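Local coordinates for DNA-dependent metalloprotease WSS1 homolog 2 (Schizosaccharomyces pombe, PDB 5JIG), which probably acts, through the WLM protease domain held in this chain, as a DNA-dependent metalloendopeptidase that cleaves DNA-binding proteins in the repair of DNA-protein cross-links, at residues A[98-103]-A[109-114]; A[31-36]-A[90-95]; A[64-67]-A[72-75]. One frame throughout, in Å; residues are numbered along the deposited sequence.

Contact 1: residues A[98-103]-A[109-114]. With NI (nickel (II) ion), chain B.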
ATOM      1  N   GLU A  98       0.808  -2.439  -5.837  1.00  4.87           N
ATOM      2  CA  GLU A  98      -0.638  -2.574  -5.867  1.00  4.66           C
ATOM      3  C   GLU A  98      -1.326  -1.314  -6.395  1.00  4.86           C
ATOM      4  O   GLU A  98      -2.292  -1.435  -7.171  1.00  5.52           O
ATOM      5  CB  GLU A  98      -1.223  -2.987  -4.530  1.00  5.11           C
ATOM      6  CG  GLU A  98      -0.607  -4.230  -3.882  1.00  5.93           C
ATOM      7  CD  GLU A  98      -0.382  -5.383  -4.703  1.00  7.06           C
ATOM      8  OE1 GLU A  98      -1.040  -5.531  -5.745  1.00  8.08           O
ATOM      9  OE2 GLU A  98       0.483  -6.198  -4.265  1.00  9.11           O
ATOM     10  N   LEU A  99      -0.872  -0.151  -6.030  1.00  4.71           N
ATOM     11  CA  LEU A  99      -1.462   1.072  -6.570  1.00  5.36           C
ATOM     12  C   LEU A  99      -1.321   1.149  -8.087  1.00  5.30           C
ATOM     13  O   LEU A  99      -2.211   1.652  -8.773  1.00  5.94           O
ATOM     14  CB  LEU A  99      -0.838   2.292  -5.918  1.00  5.41           C
ATOM     15  CG  LEU A  99      -1.267   2.538  -4.460  1.00  5.59           C
ATOM     16  CD1 LEU A  99      -0.379   3.588  -3.841  1.00  6.33           C
ATOM     17  CD2 LEU A  99      -2.730   2.981  -4.361  1.00  6.26           C
ATOM     18  N   THR A 100      -0.188   0.666  -8.625  1.00  5.52           N
ATOM     19  CA  THR A 100       0.025   0.663 -10.054  1.00  5.70           C
ATOM     20  C   THR A 100      -1.053  -0.128 -10.770  1.00  6.07           C
ATOM     21  O   THR A 100      -1.469   0.189 -11.891  1.00  7.08           O
ATOM     22  CB  THR A 100       1.444   0.110 -10.361  1.00  6.39           C
ATOM     23  OG1 THR A 100       2.432   0.863  -9.694  1.00  7.00           O
ATOM     24  CG2 THR A 100       1.764   0.227 -11.832  1.00  7.69           C
ATOM     25  N   HIS A 101      -1.557  -1.194 -10.137  1.00  5.99           N
ATOM     26  CA  HIS A 101      -2.649  -1.992 -10.640  1.00  7.11           C
ATOM     27  C   HIS A 101      -3.996  -1.240 -10.663  1.00  7.19           C
ATOM     28  O   HIS A 101      -4.965  -1.749 -11.236  1.00  8.60           O
ATOM     29  CB  HIS A 101      -2.838  -3.281  -9.862  1.00  6.67           C
ATOM     30  CG  HIS A 101      -1.801  -4.346 -10.138  1.00  6.76           C
ATOM     31  ND1 HIS A 101      -1.565  -4.856 -11.389  1.00  7.91           N
ATOM     32  CD2 HIS A 101      -1.071  -5.092  -9.280  1.00  7.02           C
ATOM     33  CE1 HIS A 101      -0.689  -5.844 -11.266  1.00  7.81           C
ATOM     34  NE2 HIS A 101      -0.376  -6.038 -10.006  1.00  7.37           N
ATOM     35  N   ASN A 102      -4.079  -0.033 -10.123  1.00  6.59           N
ATOM     36  CA  ASN A 102      -5.251   0.807 -10.382  1.00  8.00           C
ATOM     37  C   ASN A 102      -5.377   1.114 -11.858  1.00  8.54           C
ATOM     38  O   ASN A 102      -6.497   1.377 -12.327  1.00 11.38           O
ATOM     39  CB  ASN A 102      -5.209   2.086  -9.602  1.00  7.35           C
ATOM     40  CG  ASN A 102      -5.441   1.910  -8.110  1.00  7.81           C
ATOM     41  OD1 ASN A 102      -5.821   0.842  -7.643  1.00 10.04           O
ATOM     42  ND2 ASN A 102      -5.240   2.966  -7.340  1.00  9.53           N
ATOM     43  N   VAL A 103      -4.246   1.130 -12.596  1.00  8.71           N
ATOM     44  CA  VAL A 103      -4.186   1.512 -13.997  1.00 10.47           C
ATOM     45  C   VAL A 103      -3.879   0.326 -14.855  1.00 11.03           C
ATOM     46  O   VAL A 103      -4.493   0.158 -15.918  1.00 16.47           O
ATOM     47  CB  VAL A 103      -3.112   2.643 -14.187  1.00 11.87           C
ATOM     48  CG1 VAL A 103      -2.983   3.107 -15.643  1.00 14.75           C
ATOM     49  CG2 VAL A 103      -3.414   3.818 -13.277  1.00 14.34           C
ATOM     50  N   SER A 109       5.269  -3.670 -19.759  1.00 17.05           N
ATOM     51  CA  SER A 109       6.139  -2.533 -19.752  1.00 15.71           C
ATOM     52  C   SER A 109       5.482  -1.262 -19.229  1.00 13.20           C
ATOM     53  O   SER A 109       6.146  -0.462 -18.615  1.00 13.25           O
ATOM     54  CB  SER A 109       6.653  -2.303 -21.170  1.00 18.64           C
ATOM     55  OG  SER A 109       7.475  -3.365 -21.630  1.00 29.32           O
ATOM     56  N   SER A 110       4.207  -1.066 -19.495  1.00 15.54           N
ATOM     57  CA  SER A 110       3.524   0.093 -19.023  1.00 13.84           C
ATOM     58  C   SER A 110       3.371   0.100 -17.477  1.00 11.11           C
ATOM     59  O   SER A 110       3.581   1.120 -16.870  1.00 11.42           O
ATOM     60  CB  SER A 110       2.154   0.205 -19.699  1.00 18.76           C
ATOM     61  OG  SER A 110       2.318   0.411 -21.065  1.00 27.28           O
ATOM     62  N   PHE A 111       3.053  -1.082 -16.977  1.00 10.81           N
ATOM     63  CA  PHE A 111       3.023  -1.272 -15.505  1.00  9.30           C
ATOM     64  C   PHE A 111       4.314  -0.874 -14.898  1.00  8.46           C
ATOM     65  O   PHE A 111       4.369  -0.068 -13.982  1.00  8.29           O
ATOM     66  CB  PHE A 111       2.647  -2.731 -15.199  1.00  9.62           C
ATOM     67  CG  PHE A 111       2.643  -3.050 -13.691  1.00  8.25           C
ATOM     68  CD1 PHE A 111       1.472  -3.070 -12.957  1.00  8.40           C
ATOM     69  CD2 PHE A 111       3.843  -3.317 -13.002  1.00  8.77           C
ATOM     70  CE1 PHE A 111       1.504  -3.255 -11.572  1.00  7.69           C
ATOM     71  CE2 PHE A 111       3.875  -3.504 -11.632  1.00  7.84           C
ATOM     72  CZ  PHE A 111       2.701  -3.464 -10.932  1.00  7.10           C
ATOM     73  N   TRP A 112       5.449  -1.455 -15.400  1.00  8.41           N
ATOM     74  CA  TRP A 112       6.705  -1.201 -14.726  1.00  8.15           C
ATOM     75  C   TRP A 112       7.200   0.229 -14.936  1.00  7.49           C
ATOM     76  O   TRP A 112       7.855   0.787 -14.047  1.00  8.31           O
ATOM     77  CB  TRP A 112       7.742  -2.252 -15.101  1.00  9.48           C
ATOM     78  CG  TRP A 112       7.427  -3.598 -14.546  1.00  8.84           C
ATOM     79  CD1 TRP A 112       7.088  -4.723 -15.246  1.00 10.37           C
ATOM     80  CD2 TRP A 112       7.382  -3.960 -13.165  1.00  8.16           C
ATOM     81  NE1 TRP A 112       6.822  -5.750 -14.401  1.00  9.94           N
ATOM     82  CE2 TRP A 112       7.012  -5.324 -13.116  1.00  8.66           C
ATOM     83  CE3 TRP A 112       7.645  -3.296 -11.955  1.00  7.75           C
ATOM     84  CZ2 TRP A 112       6.898  -6.005 -11.908  1.00  8.99           C
ATOM     85  CZ3 TRP A 112       7.518  -3.990 -10.770  1.00  8.80           C
ATOM     86  CH2 TRP A 112       7.144  -5.304 -10.754  1.00  8.64           C
ATOM     87  N   GLU A 113       6.875   0.863 -16.073  1.00  9.26           N
ATOM     88  CA  GLU A 113       7.212   2.243 -16.255  1.00  9.75           C
ATOM     89  C   GLU A 113       6.532   3.128 -15.166  1.00  8.91           C
ATOM     90  O   GLU A 113       7.182   3.954 -14.517  1.00 10.22           O
ATOM     91  CB  GLU A 113       6.811   2.684 -17.671  1.00 11.90           C
ATOM     92  CG  GLU A 113       7.044   4.134 -17.955  1.00 15.01           C
ATOM     93  CD  GLU A 113       6.528   4.560 -19.335  1.00 17.62           C
ATOM     94  OE1 GLU A 113       7.279   5.091 -20.084  1.00 25.79           O
ATOM     95  OE2 GLU A 113       5.367   4.239 -19.707  1.00 24.96           O
ATOM     96  N   LEU A 114       5.233   2.938 -15.006  1.00  8.56           N
ATOM     97  CA  LEU A 114       4.523   3.695 -14.002  1.00  8.65           C
ATOM     98  C   LEU A 114       5.018   3.342 -12.591  1.00  7.83           C
ATOM     99  O   LEU A 114       5.228   4.227 -11.795  1.00  8.52           O
ATOM    100  CB  LEU A 114       3.025   3.451 -14.107  1.00  9.09           C
ATOM    101  CG  LEU A 114       2.201   4.329 -13.130  1.00  9.54           C
ATOM    102  CD1 LEU A 114       2.414   5.787 -13.248  1.00 11.03           C
ATOM    103  CD2 LEU A 114       0.718   3.958 -13.240  1.00 10.73           C
TER
HETATM  104 NI    NI B 201       0.816  -7.523  -9.188  1.00  8.23          NI
HETATM  105  O   HOH W   1      -0.683  -9.009  -9.506  1.00 13.65           O
HETATM  106  O   HOH W   2       1.812  -9.113  -8.089  1.00 12.46           O
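H101 NE2 binds the nickel ion at 2.1 Å, and waters 1 and 2 bind the same metal. H97 and H107 supply the other histidine ligands, so nickel occupies the catalytic zinc site. The ND1 atom of H101 is hydrogen-bonded to the backbone O of H104, which fixes the rotation of the ring and directs NE2 to the metal. F111 meets this ring from helix 109-122. Its CE1 lies over the centre of one imidazole face, 3.4 Å from H101 CE1. The ring planes stand at 46°, an oblique pairing. CG of F111 is anti to the backbone N (chi1 178°), which carries the phenyl group off its helix to H101 and T100. The methyl CG2 of T100 lies over a face of F111, 3.6 Å from the ring centroid, as a CH-pi contact. T100 OG1 is bonded instead to I96 O in its own helix. With an alanine in place of F111, H101 would probably lose the cover on one face, and the T100 methyl its aromatic partner. Farther along, V103 CG2 meets L114 CD2 at 4.1 Å. V103 and L114 both also touch H40 of helix 31-40. T100 packs on F115 and L118 of helix 109-122, while E98, the predicted active-site residue, and L99 rest on I73 of strand 72-76.

Contact 2: residues A[31-36]-A[90-95]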
ATOM      1  N   THR A  31       4.356  10.282   3.524  1.00  7.51           N
ATOM      2  CA  THR A  31       4.315  11.422   2.652  1.00  9.02           C
ATOM      3  C   THR A  31       4.504  11.093   1.167  1.00  7.95           C
ATOM      4  O   THR A  31       3.978  11.782   0.299  1.00  8.54           O
ATOM      5  CB  THR A  31       5.290  12.491   3.140  1.00 11.49           C
ATOM      6  OG1 THR A  31       6.565  11.897   3.263  1.00 13.35           O
ATOM      7  CG2 THR A  31       4.904  13.068   4.446  1.00 12.26           C
ATOM      8  N   GLY A  32       5.279  10.061   0.899  1.00  7.39           N
ATOM      9  CA  GLY A  32       5.471   9.600  -0.463  1.00  7.47           C
ATOM     10  C   GLY A  32       4.248   8.922  -1.038  1.00  6.90           C
ATOM     11  O   GLY A  32       3.876   9.153  -2.189  1.00  7.37           O
ATOM     12  N   ILE A  33       3.598   8.083  -0.255  1.00  6.55           N
ATOM     13  CA  ILE A  33       2.331   7.480  -0.668  1.00  6.19           C
ATOM     14  C   ILE A  33       1.269   8.539  -0.909  1.00  6.49           C
ATOM     15  O   ILE A  33       0.556   8.520  -1.904  1.00  7.22           O
ATOM     16  CB  ILE A  33       1.876   6.421   0.371  1.00  6.23           C
ATOM     17  CG1 ILE A  33       2.835   5.245   0.478  1.00  5.85           C
ATOM     18  CG2 ILE A  33       0.448   5.953   0.096  1.00  6.68           C
ATOM     19  CD1 ILE A  33       3.018   4.433  -0.804  1.00  6.76           C
ATOM     20  N   LYS A  34       1.183   9.520  -0.009  1.00  6.92           N
ATOM     21  CA  LYS A  34       0.213  10.615  -0.202  1.00  7.30           C
ATOM     22  C   LYS A  34       0.524  11.375  -1.478  1.00  7.69           C
ATOM     23  O   LYS A  34      -0.411  11.732  -2.220  1.00  8.26           O
ATOM     24  CB  LYS A  34       0.200  11.518   1.018  1.00  8.74           C
ATOM     25  CG  LYS A  34      -0.371  10.962   2.254  1.00 11.11           C
ATOM     26  CD  LYS A  34      -0.288  11.883   3.440  1.00 16.38           C
ATOM     27  CE  LYS A  34      -1.462  12.714   3.531  1.00 24.32           C
ATOM     28  NZ  LYS A  34      -1.756  12.961   5.012  1.00 32.03           N
ATOM     29  N   LYS A  35       1.812  11.628  -1.761  1.00  7.76           N
ATOM     30  CA  LYS A  35       2.172  12.357  -2.963  1.00  8.59           C
ATOM     31  C   LYS A  35       1.694  11.678  -4.207  1.00  7.76           C
ATOM     32  O   LYS A  35       1.150  12.323  -5.086  1.00  8.92           O
ATOM     33  CB  LYS A  35       3.723  12.542  -2.989  1.00 10.17           C
ATOM     34  CG  LYS A  35       4.234  13.414  -4.075  1.00 11.79           C
ATOM     35  CD  LYS A  35       4.163  14.841  -3.694  1.00 18.85           C
ATOM     36  CE  LYS A  35       4.837  15.738  -4.723  1.00 26.16           C
ATOM     37  NZ  LYS A  35       4.054  16.903  -5.073  1.00 32.03           N
ATOM     38  N   ILE A  36       1.906  10.350  -4.306  1.00  7.03           N
ATOM     39  CA  ILE A  36       1.480   9.673  -5.495  1.00  7.12           C
ATOM     40  C   ILE A  36      -0.045   9.513  -5.577  1.00  6.91           C
ATOM     41  O   ILE A  36      -0.602   9.540  -6.691  1.00  7.90           O
ATOM     42  CB  ILE A  36       2.213   8.345  -5.741  1.00  7.22           C
ATOM     43  CG1 ILE A  36       1.996   7.339  -4.634  1.00  7.46           C
ATOM     44  CG2 ILE A  36       3.674   8.639  -6.000  1.00  8.32           C
ATOM     45  CD1 ILE A  36       2.562   5.958  -4.924  1.00  7.22           C
ATOM     46  N   THR A  90      10.107  -2.733   2.149  1.00  7.72           N
ATOM     47  CA  THR A  90       9.573  -3.734   1.284  1.00  7.63           C
ATOM     48  C   THR A  90       8.059  -3.629   1.142  1.00  5.83           C
ATOM     49  O   THR A  90       7.518  -3.724   0.036  1.00  6.61           O
ATOM     50  CB  THR A  90      10.013  -5.132   1.786  1.00  9.70           C
ATOM     51  OG1 THR A  90      11.472  -5.147   1.867  1.00 13.12           O
ATOM     52  CG2 THR A  90       9.549  -6.254   0.932  1.00 10.86           C
ATOM     53  N   VAL A  91       7.377  -3.438   2.265  1.00  5.59           N
ATOM     54  CA  VAL A  91       5.912  -3.307   2.212  1.00  5.36           C
ATOM     55  C   VAL A  91       5.471  -2.062   1.500  1.00  5.07           C
ATOM     56  O   VAL A  91       4.515  -2.099   0.702  1.00  5.21           O
ATOM     57  CB  VAL A  91       5.325  -3.434   3.634  1.00  5.80           C
ATOM     58  CG1 VAL A  91       3.812  -3.149   3.613  1.00  6.90           C
ATOM     59  CG2 VAL A  91       5.600  -4.829   4.196  1.00  6.71           C
ATOM     60  N   LYS A  92       6.147  -0.941   1.720  1.00  4.94           N
ATOM     61  CA  LYS A  92       5.827   0.274   0.974  1.00  5.18           C
ATOM     62  C   LYS A  92       5.936   0.041  -0.529  1.00  4.71           C
ATOM     63  O   LYS A  92       5.093   0.505  -1.294  1.00  5.17           O
ATOM     64  CB  LYS A  92       6.705   1.433   1.453  1.00  5.80           C
ATOM     65  CG  LYS A  92       6.503   2.714   0.655  1.00  6.10           C
ATOM     66  CD  LYS A  92       7.271   3.877   1.205  1.00  7.54           C
ATOM     67  CE  LYS A  92       7.243   5.069   0.300  1.00  8.15           C
ATOM     68  NZ  LYS A  92       7.787   6.292   0.890  1.00 10.45           N
ATOM     69  N   SER A  93       6.984  -0.633  -0.956  1.00  5.20           N
ATOM     70  CA  SER A  93       7.138  -0.906  -2.372  1.00  5.38           C
ATOM     71  C   SER A  93       6.063  -1.846  -2.894  1.00  5.04           C
ATOM     72  O   SER A  93       5.566  -1.658  -4.009  1.00  5.69           O
ATOM     73  CB  SER A  93       8.529  -1.494  -2.638  1.00  5.65           C
ATOM     74  OG  SER A  93       8.718  -1.694  -4.024  1.00  6.96           O
ATOM     75  N   THR A  94       5.660  -2.843  -2.121  1.00  4.88           N
ATOM     76  CA  THR A  94       4.514  -3.663  -2.477  1.00  5.09           C
ATOM     77  C   THR A  94       3.240  -2.818  -2.605  1.00  4.70           C
ATOM     78  O   THR A  94       2.467  -2.992  -3.544  1.00  4.96           O
ATOM     79  CB  THR A  94       4.321  -4.821  -1.513  1.00  5.65           C
ATOM     80  OG1 THR A  94       5.461  -5.671  -1.581  1.00  8.29           O
ATOM     81  CG2 THR A  94       3.047  -5.599  -1.765  1.00  6.58           C
ATOM     82  N   LEU A  95       3.046  -1.868  -1.717  1.00  4.61           N
ATOM     83  CA  LEU A  95       1.879  -0.973  -1.831  1.00  4.68           C
ATOM     84  C   LEU A  95       1.918  -0.190  -3.129  1.00  4.57           C
ATOM     85  O   LEU A  95       0.897  -0.020  -3.801  1.00  5.14           O
ATOM     86  CB  LEU A  95       1.772  -0.066  -0.619  1.00  4.78           C
ATOM     87  CG  LEU A  95       0.606   0.939  -0.650  1.00  5.38           C
ATOM     88  CD1 LEU A  95      -0.742   0.279  -0.893  1.00  5.55           C
ATOM     89  CD2 LEU A  95       0.600   1.744   0.641  1.00  5.35           C
TER
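K92 is the first residue of 90-95 to meet helix 31-36, reaching both I33 and G32. Its CG is anti to the backbone N (chi1 176°), and the chain beyond stays extended. The side chain therefore spans the gap between the two helices. Its CG lies 4.2 Å from I33 CD1. The I33 branch and the lysine chain run antiparallel and overlap partway, so that aliphatic carbons meet while the ammonium group goes on to G32. There K92 NZ lies 4.3 Å from G32 CA. G32 has no side chain, and a CB built on it would stand only 3.0 Å from that nitrogen. The charged end is held from outside the two segments: K92 NZ forms a salt bridge with D30 OD1 and a hydrogen bond with A122 O. D30 OD1 also accepts a hydrogen bond from the backbone N of I33, so one carboxylate oxygen serves both the start of helix 31-40 and the lysine.

One turn on, L95 makes the second apolar contact. Its CD2 methyl meets I33 CD1 at 3.9 Å. The same CD2 lies 4.2 Å from I33 CG1, so I33 presents its longer branch to both K92 and L95. L95 also packs on I73 and L75 of strand 72-76 and on L27 of helix 17-29.

The short helix axes run nearly parallel, at 7°, but approach no closer than 11.3 Å. Side chains thus make the contact, apart from the G32 CA that K92 approaches. Helix 88-100 goes on to bear the HExxH motif of H97, E98 and H101. A central helix of this kind, packed between a sheet and other helices, is characteristic of zinc-dependent metallopeptidases of clan MA.

Contact 3: residues A[64-67]-A[72-75]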
ATOM      1  N   GLY A  64       0.763  -8.847  -1.764  1.00  6.61           N
ATOM      2  CA  GLY A  64      -0.244  -7.819  -1.843  1.00  6.60           C
ATOM      3  C   GLY A  64      -1.294  -8.219  -2.858  1.00  6.01           C
ATOM      4  O   GLY A  64      -1.097  -9.161  -3.615  1.00  7.32           O
ATOM      5  N   LEU A  65      -2.403  -7.491  -2.828  1.00  5.65           N
ATOM      6  CA  LEU A  65      -3.534  -7.693  -3.727  1.00  5.97           C
ATOM      7  C   LEU A  65      -4.148  -6.343  -4.062  1.00  5.02           C
ATOM      8  O   LEU A  65      -4.204  -5.467  -3.230  1.00  5.75           O
ATOM      9  CB  LEU A  65      -4.649  -8.518  -3.025  1.00  7.54           C
ATOM     10  CG  LEU A  65      -4.281  -9.886  -2.638  1.00  9.08           C
ATOM     11  CD1 LEU A  65      -5.297 -10.484  -1.618  1.00  9.91           C
ATOM     12  CD2 LEU A  65      -4.163 -10.765  -3.855  1.00 11.17           C
ATOM     13  N   ASN A  66      -4.670  -6.230  -5.290  1.00  5.56           N
ATOM     14  CA  ASN A  66      -5.493  -5.108  -5.667  1.00  5.44           C
ATOM     15  C   ASN A  66      -6.781  -5.661  -6.267  1.00  5.17           C
ATOM     16  O   ASN A  66      -6.753  -6.273  -7.333  1.00  6.62           O
ATOM     17  CB  ASN A  66      -4.799  -4.223  -6.676  1.00  5.94           C
ATOM     18  CG  ASN A  66      -5.648  -3.030  -7.069  1.00  5.89           C
ATOM     19  OD1 ASN A  66      -6.866  -3.187  -7.198  1.00  8.00           O
ATOM     20  ND2 ASN A  66      -5.063  -1.855  -7.211  1.00  6.22           N
ATOM     21  N   HIS A  67      -7.874  -5.504  -5.543  1.00  5.08           N
ATOM     22  CA  HIS A  67      -9.178  -5.968  -6.000  1.00  5.51           C
ATOM     23  C   HIS A  67      -9.923  -4.840  -6.725  1.00  4.96           C
ATOM     24  O   HIS A  67     -10.140  -3.765  -6.175  1.00  5.82           O
ATOM     25  CB  HIS A  67     -10.022  -6.479  -4.858  1.00  6.26           C
ATOM     26  CG  HIS A  67      -9.355  -7.492  -4.016  1.00  6.29           C
ATOM     27  ND1 HIS A  67      -8.896  -8.691  -4.520  1.00  7.57           N
ATOM     28  CD2 HIS A  67      -9.108  -7.491  -2.704  1.00  7.20           C
ATOM     29  CE1 HIS A  67      -8.391  -9.372  -3.505  1.00  7.45           C
ATOM     30  NE2 HIS A  67      -8.506  -8.673  -2.395  1.00  7.83           N
ATOM     31  N   HIS A  72     -10.157  -2.143  -3.178  1.00  5.47           N
ATOM     32  CA  HIS A  72      -9.601  -2.718  -1.955  1.00  5.20           C
ATOM     33  C   HIS A  72      -8.185  -3.200  -2.257  1.00  4.78           C
ATOM     34  O   HIS A  72      -8.000  -3.980  -3.174  1.00  5.94           O
ATOM     35  CB  HIS A  72     -10.504  -3.886  -1.506  1.00  5.70           C
ATOM     36  CG  HIS A  72     -10.059  -4.596  -0.275  1.00  5.92           C
ATOM     37  ND1 HIS A  72     -10.617  -5.788   0.136  1.00  7.24           N
ATOM     38  CD2 HIS A  72      -9.161  -4.301   0.712  1.00  6.48           C
ATOM     39  CE1 HIS A  72     -10.069  -6.139   1.299  1.00  7.23           C
ATOM     40  NE2 HIS A  72      -9.188  -5.249   1.680  1.00  7.88           N
ATOM     41  N   ILE A  73      -7.222  -2.700  -1.473  1.00  4.56           N
ATOM     42  CA  ILE A  73      -5.851  -3.195  -1.547  1.00  4.44           C
ATOM     43  C   ILE A  73      -5.547  -3.935  -0.240  1.00  4.60           C
ATOM     44  O   ILE A  73      -5.936  -3.468   0.844  1.00  4.88           O
ATOM     45  CB  ILE A  73      -4.865  -2.043  -1.830  1.00  4.86           C
ATOM     46  CG1 ILE A  73      -5.064  -1.575  -3.262  1.00  5.20           C
ATOM     47  CG2 ILE A  73      -3.428  -2.458  -1.554  1.00  5.46           C
ATOM     48  CD1 ILE A  73      -4.282  -0.319  -3.641  1.00  6.11           C
ATOM     49  N   GLU A  74      -4.876  -5.073  -0.369  1.00  4.67           N
ATOM     50  CA  GLU A  74      -4.435  -5.850   0.779  1.00  4.96           C
ATOM     51  C   GLU A  74      -2.907  -5.951   0.754  1.00  5.34           C
ATOM     52  O   GLU A  74      -2.287  -6.008  -0.318  1.00  6.32           O
ATOM     53  CB  GLU A  74      -4.995  -7.237   0.856  1.00  6.67           C
ATOM     54  CG  GLU A  74      -6.470  -7.344   0.589  1.00  7.37           C
ATOM     55  CD  GLU A  74      -7.055  -8.668   0.964  1.00  8.03           C
ATOM     56  OE1 GLU A  74      -6.560  -9.298   1.924  1.00  9.66           O
ATOM     57  OE2 GLU A  74      -8.034  -9.070   0.282  1.00  9.90           O
ATOM     58  N   LEU A  75      -2.304  -5.971   1.947  1.00  5.14           N
ATOM     59  CA  LEU A  75      -0.845  -6.071   2.084  1.00  5.68           C
ATOM     60  C   LEU A  75      -0.528  -7.096   3.157  1.00  6.18           C
ATOM     61  O   LEU A  75      -1.050  -7.037   4.271  1.00  6.92           O
ATOM     62  CB  LEU A  75      -0.245  -4.743   2.560  1.00  5.83           C
ATOM     63  CG  LEU A  75      -0.447  -3.558   1.625  1.00  5.94           C
ATOM     64  CD1 LEU A  75       0.000  -2.318   2.347  1.00  6.28           C
ATOM     65  CD2 LEU A  75       0.285  -3.724   0.293  1.00  7.54           C
TER
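The strands holding G64 to H67 and H72 to L75 run antiparallel at 173° and form a beta hairpin. L65 with E74 and H67 with H72 are hydrogen-bonded pairs; G64 with L75 and N66 with I73 are non-hydrogen-bonded. L65 N reaches E74 O at 2.9 Å, and E74 N returns to L65 O at 3.0 Å. H67 N bonds H72 O at 2.8 Å, while the reverse bond from H72 N to H67 O is weak. Strand 64-67 lies at the sheet edge; strand 72-76 pairs onward with strand 44-50. G64 touches E98, so the edge strand borders the metal centre, as in other zinc peptidases of this clan.

L65, H67, H72 and E74 share one face. L65 and E74 lie side by side, with L65 CD1 3.6 Å from E74 CD. E74 CG is anti to the carbonyl carbon (chi1 -45°), and the extended chain brings the carboxylate beside L65 and H67. The edge of the H67 ring faces H72, whose NE2 is bonded to S48 OG. On the face toward helix 88-100, N66 ND2 lies 4.0 Å from I73 CG1. That amide nitrogen is gripped by E98 O and N102 OD1, which ties the hairpin to the active-site helix. H67 NE2 donates to E74 OE2 at 2.7 Å on its anti side, tilted from the carboxylate plane; OE2 lies nearly in the ring plane, with ring and carboxylate turned 61° apart.

In the fold
From the N terminus, helix 31-40 provides the first half of contact 2. The chain then passes through strand 44-50 into the hairpin of contact 3, a short loop between 64-67 and 72-75. This hairpin is nested inside the longer loop that contact 2 closes when 90-95 arrives. Contact 1 follows in series, joining the end of helix 88-100 to the start of helix 109-122 across the turn that carries H107. None of the contacts cross. Helix 88-100 serves both contacts 1 and 2. L99 packs on I36 between them, T94 packs on L75 between contacts 2 and 3, and N66 ties the hairpin of contact 3 to contact 1.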